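Local coordinates for protein C-domain type II peptide synthetase (Streptomyces globisporus, PDB 4ZNM) that is a stand-alone (type II) condensation-domain protein of the peptide synthetase family, at residues A[81-85]-A[86-90]; A[24-27]-A[28-31]; A[200-203]-A[204-207]. All blocks are in the same frame, centred on the assembly; numbering follows the deposited sequence.

From the N terminus, interaction 2 comes first: residues 24-31 carry helix 22-28 into the loop that follows it. Interaction 1 is the tight hairpin turn between strands 79-84 and 87-92, and interaction 3 lies where helix 193-203 leads toward helix 207-219. Each closes only a local turn, and the three stand in series, neither nesting nor crossing. They are nevertheless tied together in space through interaction 2. Its Asp31 joins Arg83 and His88 of the hairpin, while its Glu25 pairs with Arg201 of interaction 3. Interactions 1 and 3 do not touch, their nearest atoms lying about 9 Å apart, so residues 24-31 bridge hairpin and helix.

Interaction 1 of 3, residues A[81-85]-A[86-90]; sequences LVREG and GTHRP
The two-residue beta hairpin of strands 79-84 and 87-92 pairs Glu84 with Thr87 around a type I' turn. Gly85 and Gly86 occupy its corners, both with positive phi; Glu84 N bonds Thr87 O, and Thr87 N bonds Glu84 O at 3.0 Å. Val82 and Arg89 form the next doubly hydrogen-bonded pair. On the face carrying Arg83 and His88, both side chains leave with CG anti to the carbonyl carbon (chi1 -62° and -57°) and run side by side. His88 CE1 sits over the centre of the Arg83 guanidinium, 3.6 Å from CZ of Arg83, planes 60° apart. Asp31 holds both groups, one carboxylate oxygen to each, and Phe42 stacks on the imidazole. A water links His88 ND1, at 2.6 Å, to Leu81 O. On this same face Leu81 CD2 packs on Pro90 CB at 3.8 Å. On the other face, Arg89 NE and Glu84 OE1 form a salt bridge, 2.8 Å apart, though its hydrogen bond is bent and weak; Val82 CG2 lies over one face of the Arg89 guanidinium, toward the rim, 3.6 Å from its NH2. A type I' turn closed by a doubly hydrogen-bonded pair is characteristic of the two-residue beta hairpin.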
loop_
_atom_site.group_PDB
_atom_site.type_symbol
_atom_site.label_atom_id
_atom_site.label_comp_id
_atom_site.label_asym_id
_atom_site.label_seq_id
_atom_site.Cartn_x
_atom_site.Cartn_y
_atom_site.Cartn_z
ATOM N N LEU A 81 3.040 -12.670 -15.309
ATOM C CA LEU A 81 2.703 -11.657 -16.277
ATOM C C LEU A 81 3.896 -11.530 -17.227
ATOM O O LEU A 81 5.007 -11.160 -16.798
ATOM C CB LEU A 81 2.432 -10.324 -15.578
ATOM C CG LEU A 81 1.240 -10.292 -14.622
ATOM C CD1 LEU A 81 1.162 -8.922 -13.983
ATOM C CD2 LEU A 81 -0.057 -10.599 -15.341
ATOM N N VAL A 82 3.697 -11.851 -18.495
ATOM C CA VAL A 82 4.811 -11.808 -19.441
ATOM C C VAL A 82 4.522 -10.803 -20.544
ATOM O O VAL A 82 3.366 -10.632 -20.942
ATOM C CB VAL A 82 5.095 -13.194 -20.031
ATOM C CG1 VAL A 82 5.587 -14.166 -18.926
ATOM C CG2 VAL A 82 3.866 -13.720 -20.753
ATOM N N ARG A 83 5.563 -10.114 -21.009
ATOM C CA ARG A 83 5.387 -9.143 -22.083
ATOM C C ARG A 83 4.958 -9.856 -23.337
ATOM O O ARG A 83 5.539 -10.869 -23.708
ATOM C CB ARG A 83 6.666 -8.371 -22.359
ATOM C CG ARG A 83 7.127 -7.572 -21.188
ATOM C CD ARG A 83 7.997 -6.418 -21.612
ATOM N NE ARG A 83 8.284 -5.583 -20.455
ATOM C CZ ARG A 83 7.692 -4.424 -20.184
ATOM N NH1 ARG A 83 8.030 -3.767 -19.082
ATOM N NH2 ARG A 83 6.779 -3.916 -21.006
ATOM N N GLU A 84 3.933 -9.319 -23.978
ATOM C CA GLU A 84 3.457 -9.833 -25.247
ATOM C C GLU A 84 2.792 -8.695 -26.001
ATOM O O GLU A 84 1.880 -8.050 -25.474
ATOM C CB GLU A 84 2.473 -10.981 -25.037
ATOM C CG GLU A 84 1.796 -11.461 -26.309
ATOM C CD GLU A 84 1.296 -12.886 -26.191
ATOM O OE1 GLU A 84 0.315 -13.103 -25.452
ATOM O OE2 GLU A 84 1.887 -13.790 -26.826
ATOM N N GLY A 85 3.271 -8.433 -27.215
ATOM C CA GLY A 85 2.652 -7.455 -28.108
ATOM C C GLY A 85 2.342 -6.088 -27.512
ATOM O O GLY A 85 1.237 -5.561 -27.704
ATOM N N GLY A 86 3.310 -5.520 -26.792
ATOM C CA GLY A 86 3.142 -4.215 -26.168
ATOM C C GLY A 86 2.548 -4.209 -24.759
ATOM O O GLY A 86 2.663 -3.211 -24.044
ATOM N N THR A 87 1.921 -5.312 -24.350
ATOM C CA THR A 87 1.221 -5.358 -23.064
ATOM C C THR A 87 1.699 -6.550 -22.231
ATOM O O THR A 87 2.792 -7.062 -22.450
ATOM C CB THR A 87 -0.328 -5.409 -23.281
ATOM O OG1 THR A 87 -1.016 -5.361 -22.021
ATOM C CG2 THR A 87 -0.736 -6.653 -24.036
ATOM N N HIS A 88 0.893 -6.975 -21.259
ATOM C CA HIS A 88 1.232 -8.104 -20.413
ATOM C C HIS A 88 0.110 -9.127 -20.451
ATOM O O HIS A 88 -1.063 -8.788 -20.366
ATOM C CB HIS A 88 1.524 -7.618 -18.994
ATOM C CG HIS A 88 2.610 -6.597 -18.953
ATOM N ND1 HIS A 88 3.937 -6.934 -18.776
ATOM C CD2 HIS A 88 2.587 -5.256 -19.188
ATOM C CE1 HIS A 88 4.676 -5.843 -18.846
ATOM N NE2 HIS A 88 3.882 -4.809 -19.105
ATOM N N ARG A 89 0.494 -10.378 -20.651
ATOM C CA ARG A 89 -0.436 -11.492 -20.610
ATOM C C ARG A 89 -0.329 -12.247 -19.285
ATOM O O ARG A 89 0.744 -12.738 -18.948
ATOM C CB ARG A 89 -0.160 -12.457 -21.755
ATOM C CG ARG A 89 -0.893 -13.786 -21.623
ATOM C CD ARG A 89 -0.793 -14.603 -22.901
ATOM N NE ARG A 89 0.599 -14.860 -23.254
ATOM C CZ ARG A 89 1.300 -15.914 -22.847
ATOM N NH1 ARG A 89 0.749 -16.839 -22.066
ATOM N NH2 ARG A 89 2.564 -16.040 -23.224
ATOM N N PRO A 90 -1.443 -12.380 -18.557
ATOM C CA PRO A 90 -1.440 -13.263 -17.385
ATOM C C PRO A 90 -1.443 -14.732 -17.767
ATOM O O PRO A 90 -2.107 -15.096 -18.716
ATOM C CB PRO A 90 -2.746 -12.907 -16.659
ATOM C CG PRO A 90 -3.296 -11.706 -17.360
ATOM C CD PRO A 90 -2.756 -11.747 -18.753
HETATM O O HOH W 1 5.669 -8.620 -17.765
#

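Interaction 2 of 3, residues A[24-27]-A[28-31]; sequences QEFL and CMFD
Phe26 and Phe30 make the main side-chain contact as helix 22-28 gives way to its loop. One corner of the Phe30 ring does the touching: CE2 lies over a face of the Phe26 ring, offset toward its rim and 3.6 Å from CE1 of Phe26. With planes at 56° the rings meet obliquely, neither stacked nor edge-to-face. Phe26 has CG anti to its own nitrogen (chi1 162°), which carries the ring along the helix toward the residues that follow. Next to that corner, Phe26 O lies at the edge of the Phe30 ring, in its plane, 3.4 Å from CD2 of Phe30. Beside the pair, the selenium of Met29, a selenomethionine, reaches Phe26 CD1 at 4.5 Å.

Backbone bonds fix these positions. Cys28 N keeps the helical bond to Gln24 O at 3.0 Å. Met29 N bonds Phe26 O at 3.0 Å and, weakly, Glu25 O, and Phe30 N bonds Leu27 O at 2.8 Å. The bonds thus shift from four residues back to three as the helix ends. A type I turn from Cys28 to Asp31 follows, its Asp31 N bonded to Cys28 O.

Further out, Gln24 NE2 is held by Thr158 O, and Glu25 divides its carboxylate between Ser348 and Arg201. Phe26 meets Phe313 of strand 312-319, and Leu27 packs on Tyr46. The short helix thus meets strand 312-319 through Phe26 and helix 193-203 through Glu25, while Asp31 turns to the hairpin of strands 79-84 and 87-92.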
loop_
_atom_site.group_PDB
_atom_site.type_symbol
_atom_site.label_atom_id
_atom_site.label_comp_id
_atom_site.label_asym_id
_atom_site.label_seq_id
_atom_site.Cartn_x
_atom_site.Cartn_y
_atom_site.Cartn_z
ATOM N N GLN A 24 -4.437 -3.672 -12.809
ATOM C CA GLN A 24 -3.260 -3.986 -13.612
ATOM C C GLN A 24 -3.215 -3.092 -14.882
ATOM O O GLN A 24 -2.136 -2.690 -15.320
ATOM C CB GLN A 24 -3.259 -5.474 -13.950
ATOM C CG GLN A 24 -2.891 -6.302 -12.698
ATOM C CD GLN A 24 -3.144 -7.791 -12.819
ATOM O OE1 GLN A 24 -3.846 -8.240 -13.718
ATOM N NE2 GLN A 24 -2.595 -8.566 -11.867
ATOM N N GLU A 25 -4.376 -2.775 -15.448
ATOM C CA GLU A 25 -4.467 -1.772 -16.530
ATOM C C GLU A 25 -3.918 -0.405 -16.108
ATOM O O GLU A 25 -3.191 0.269 -16.856
ATOM C CB GLU A 25 -5.915 -1.571 -16.980
ATOM C CG GLU A 25 -6.472 -2.661 -17.836
ATOM C CD GLU A 25 -7.890 -2.364 -18.341
ATOM O OE1 GLU A 25 -8.430 -1.236 -18.146
ATOM O OE2 GLU A 25 -8.461 -3.296 -18.940
ATOM N N PHE A 26 -4.309 0.018 -14.917
ATOM C CA PHE A 26 -3.774 1.246 -14.347
ATOM C C PHE A 26 -2.249 1.156 -14.298
ATOM O O PHE A 26 -1.572 2.073 -14.707
ATOM C CB PHE A 26 -4.390 1.493 -12.959
ATOM C CG PHE A 26 -3.632 2.467 -12.101
ATOM C CD1 PHE A 26 -3.799 3.818 -12.249
ATOM C CD2 PHE A 26 -2.777 2.016 -11.121
ATOM C CE1 PHE A 26 -3.125 4.682 -11.448
ATOM C CE2 PHE A 26 -2.092 2.890 -10.329
ATOM C CZ PHE A 26 -2.273 4.214 -10.483
ATOM N N LEU A 27 -1.698 0.040 -13.835
ATOM C CA LEU A 27 -0.240 -0.101 -13.773
ATOM C C LEU A 27 0.426 -0.003 -15.173
ATOM O O LEU A 27 1.515 0.536 -15.292
ATOM C CB LEU A 27 0.146 -1.433 -13.090
ATOM C CG LEU A 27 -0.315 -1.566 -11.599
ATOM C CD1 LEU A 27 -0.034 -2.929 -11.030
ATOM C CD2 LEU A 27 0.343 -0.525 -10.733
ATOM N N CYS A 28 -0.227 -0.550 -16.200
ATOM C CA CYS A 28 0.256 -0.415 -17.583
ATOM C C CYS A 28 0.505 1.035 -17.971
ATOM O O CYS A 28 1.414 1.319 -18.750
ATOM C CB CYS A 28 -0.724 -1.021 -18.577
ATOM S SG CYS A 28 -0.710 -2.807 -18.566
HETATM N N MSE A 29 -0.283 1.948 -17.412
HETATM C CA MSE A 29 -0.125 3.350 -17.750
HETATM C C MSE A 29 1.256 3.835 -17.281
HETATM O O MSE A 29 1.755 4.849 -17.781
HETATM C CB MSE A 29 -1.235 4.215 -17.124
HETATM C CG MSE A 29 -2.659 3.835 -17.528
HETATM SE SE MSE A 29 -4.092 4.862 -16.568
HETATM C CE MSE A 29 -3.195 6.522 -16.559
ATOM N N PHE A 30 1.874 3.101 -16.340
ATOM C CA PHE A 30 3.207 3.458 -15.793
ATOM C C PHE A 30 4.351 2.563 -16.271
ATOM O O PHE A 30 5.481 2.668 -15.797
ATOM C CB PHE A 30 3.163 3.449 -14.262
ATOM C CG PHE A 30 2.203 4.452 -13.701
ATOM C CD1 PHE A 30 2.628 5.695 -13.288
ATOM C CD2 PHE A 30 0.861 4.182 -13.672
ATOM C CE1 PHE A 30 1.712 6.650 -12.823
ATOM C CE2 PHE A 30 -0.058 5.124 -13.243
ATOM C CZ PHE A 30 0.366 6.355 -12.809
ATOM N N ASP A 31 4.077 1.732 -17.262
ATOM C CA ASP A 31 5.050 0.752 -17.714
ATOM C C ASP A 31 5.980 1.326 -18.753
ATOM O O ASP A 31 5.555 1.706 -19.846
ATOM C CB ASP A 31 4.338 -0.462 -18.290
ATOM C CG ASP A 31 5.290 -1.515 -18.784
ATOM O OD1 ASP A 31 6.467 -1.575 -18.324
ATOM O OD2 ASP A 31 4.846 -2.296 -19.648
#

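Interaction 3 of 3, residues A[200-203]-A[204-207]; sequences EREA and AEAP
The carboxylates of Glu202 and Glu205 are the flat groups that meet here, turned perpendicular to each other. Neither lies over the other as a stack: the approach is oxygen to oxygen, with OE2 of Glu202 3.7 Å from OE2 of Glu205. The latter oxygen is also 3.1 Å from Arg201 O, a second acceptor that can offer it no proton. In Glu202 the bend at chi2 (-65°) turns the carboxylate across toward Glu205, whereas Glu205 stays extended beyond CG and runs back to the carbonyl of Arg201.

The backbone meanwhile leaves helix 193-203 stepwise. Ala204 N bonds Glu200 O at 3.0 Å, the final four-residue step within these segments. Glu205 N then takes Glu202 O at 3.2 Å, and Ala206 N takes Ala203 O at 3.0 Å, closing a type I turn from Ala203 to Ala206. The methyl of Ala204 lies against Glu200 O and Arg201 O and also packs on Phe22 of helix 22-28. To that same neighbouring region Glu200 sends a carboxylate oxygen, which accepts from Phe22 N, and Arg201 donates to Leu20 O.

Two acids and a carbonyl gathered beside the end of a helix, where peptide dipoles already point their negative ends, would be expected to disfavour full ionisation. A raised pKa for one of them, probably Glu205 beside Arg201 O, is possible; both acids lie at the surface, however, so solvent probably screens much of the repulsion.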
loop_
_atom_site.group_PDB
_atom_site.type_symbol
_atom_site.label_atom_id
_atom_site.label_comp_id
_atom_site.label_asym_id
_atom_site.label_seq_id
_atom_site.Cartn_x
_atom_site.Cartn_y
_atom_site.Cartn_z
ATOM N N GLU A 200 -15.631 -7.547 -11.824
ATOM C CA GLU A 200 -15.496 -6.085 -11.913
ATOM C C GLU A 200 -15.867 -5.594 -13.319
ATOM O O GLU A 200 -16.379 -4.493 -13.483
ATOM C CB GLU A 200 -14.083 -5.622 -11.525
ATOM C CG GLU A 200 -13.014 -5.914 -12.568
ATOM C CD GLU A 200 -11.619 -5.409 -12.166
ATOM O OE1 GLU A 200 -10.659 -5.811 -12.857
ATOM O OE2 GLU A 200 -11.475 -4.619 -11.187
ATOM N N ARG A 201 -15.663 -6.426 -14.326
ATOM C CA ARG A 201 -16.044 -6.053 -15.683
ATOM C C ARG A 201 -17.561 -6.143 -15.873
ATOM O O ARG A 201 -18.116 -5.389 -16.620
ATOM C CB ARG A 201 -15.286 -6.924 -16.691
ATOM C CG ARG A 201 -13.810 -6.528 -16.763
ATOM C CD ARG A 201 -12.971 -7.331 -17.749
ATOM N NE ARG A 201 -11.557 -6.974 -17.611
ATOM C CZ ARG A 201 -10.971 -5.936 -18.208
ATOM N NH1 ARG A 201 -11.657 -5.136 -19.015
ATOM N NH2 ARG A 201 -9.686 -5.706 -18.009
ATOM N N GLU A 202 -18.237 -7.046 -15.168
ATOM C CA GLU A 202 -19.698 -7.077 -15.181
ATOM C C GLU A 202 -20.255 -5.826 -14.519
ATOM O O GLU A 202 -21.221 -5.225 -14.993
ATOM C CB GLU A 202 -20.226 -8.315 -14.453
ATOM C CG GLU A 202 -19.937 -9.621 -15.173
ATOM C CD GLU A 202 -20.656 -9.699 -16.506
ATOM O OE1 GLU A 202 -21.852 -10.051 -16.522
ATOM O OE2 GLU A 202 -20.026 -9.394 -17.540
ATOM N N ALA A 203 -19.626 -5.443 -13.415
ATOM C CA ALA A 203 -20.047 -4.287 -12.664
ATOM C C ALA A 203 -19.864 -3.028 -13.493
ATOM O O ALA A 203 -20.659 -2.095 -13.392
ATOM C CB ALA A 203 -19.276 -4.186 -11.375
ATOM N N ALA A 204 -18.835 -3.012 -14.335
ATOM C CA ALA A 204 -18.541 -1.824 -15.146
ATOM C C ALA A 204 -19.618 -1.544 -16.180
ATOM O O ALA A 204 -19.677 -0.451 -16.707
ATOM C CB ALA A 204 -17.201 -1.962 -15.842
ATOM N N GLU A 205 -20.477 -2.515 -16.468
ATOM C CA GLU A 205 -21.566 -2.283 -17.420
ATOM C C GLU A 205 -22.881 -1.881 -16.739
ATOM O O GLU A 205 -23.890 -1.636 -17.403
ATOM C CB GLU A 205 -21.799 -3.535 -18.258
ATOM C CG GLU A 205 -20.624 -3.961 -19.107
ATOM C CD GLU A 205 -20.655 -5.455 -19.370
ATOM O OE1 GLU A 205 -21.764 -5.978 -19.632
ATOM O OE2 GLU A 205 -19.587 -6.108 -19.289
ATOM N N ALA A 206 -22.868 -1.809 -15.414
ATOM C CA ALA A 206 -24.066 -1.476 -14.654
ATOM C C ALA A 206 -24.552 -0.032 -14.901
ATOM O O ALA A 206 -23.768 0.853 -15.217
ATOM C CB ALA A 206 -23.800 -1.693 -13.174
ATOM N N PRO A 207 -25.854 0.217 -14.723
ATOM C CA PRO A 207 -26.377 1.554 -15.061
ATOM C C PRO A 207 -25.789 2.692 -14.227
ATOM O O PRO A 207 -25.619 3.790 -14.758
ATOM C CB PRO A 207 -27.880 1.418 -14.798
ATOM C CG PRO A 207 -28.143 -0.058 -14.873
ATOM C CD PRO A 207 -26.921 -0.700 -14.293
#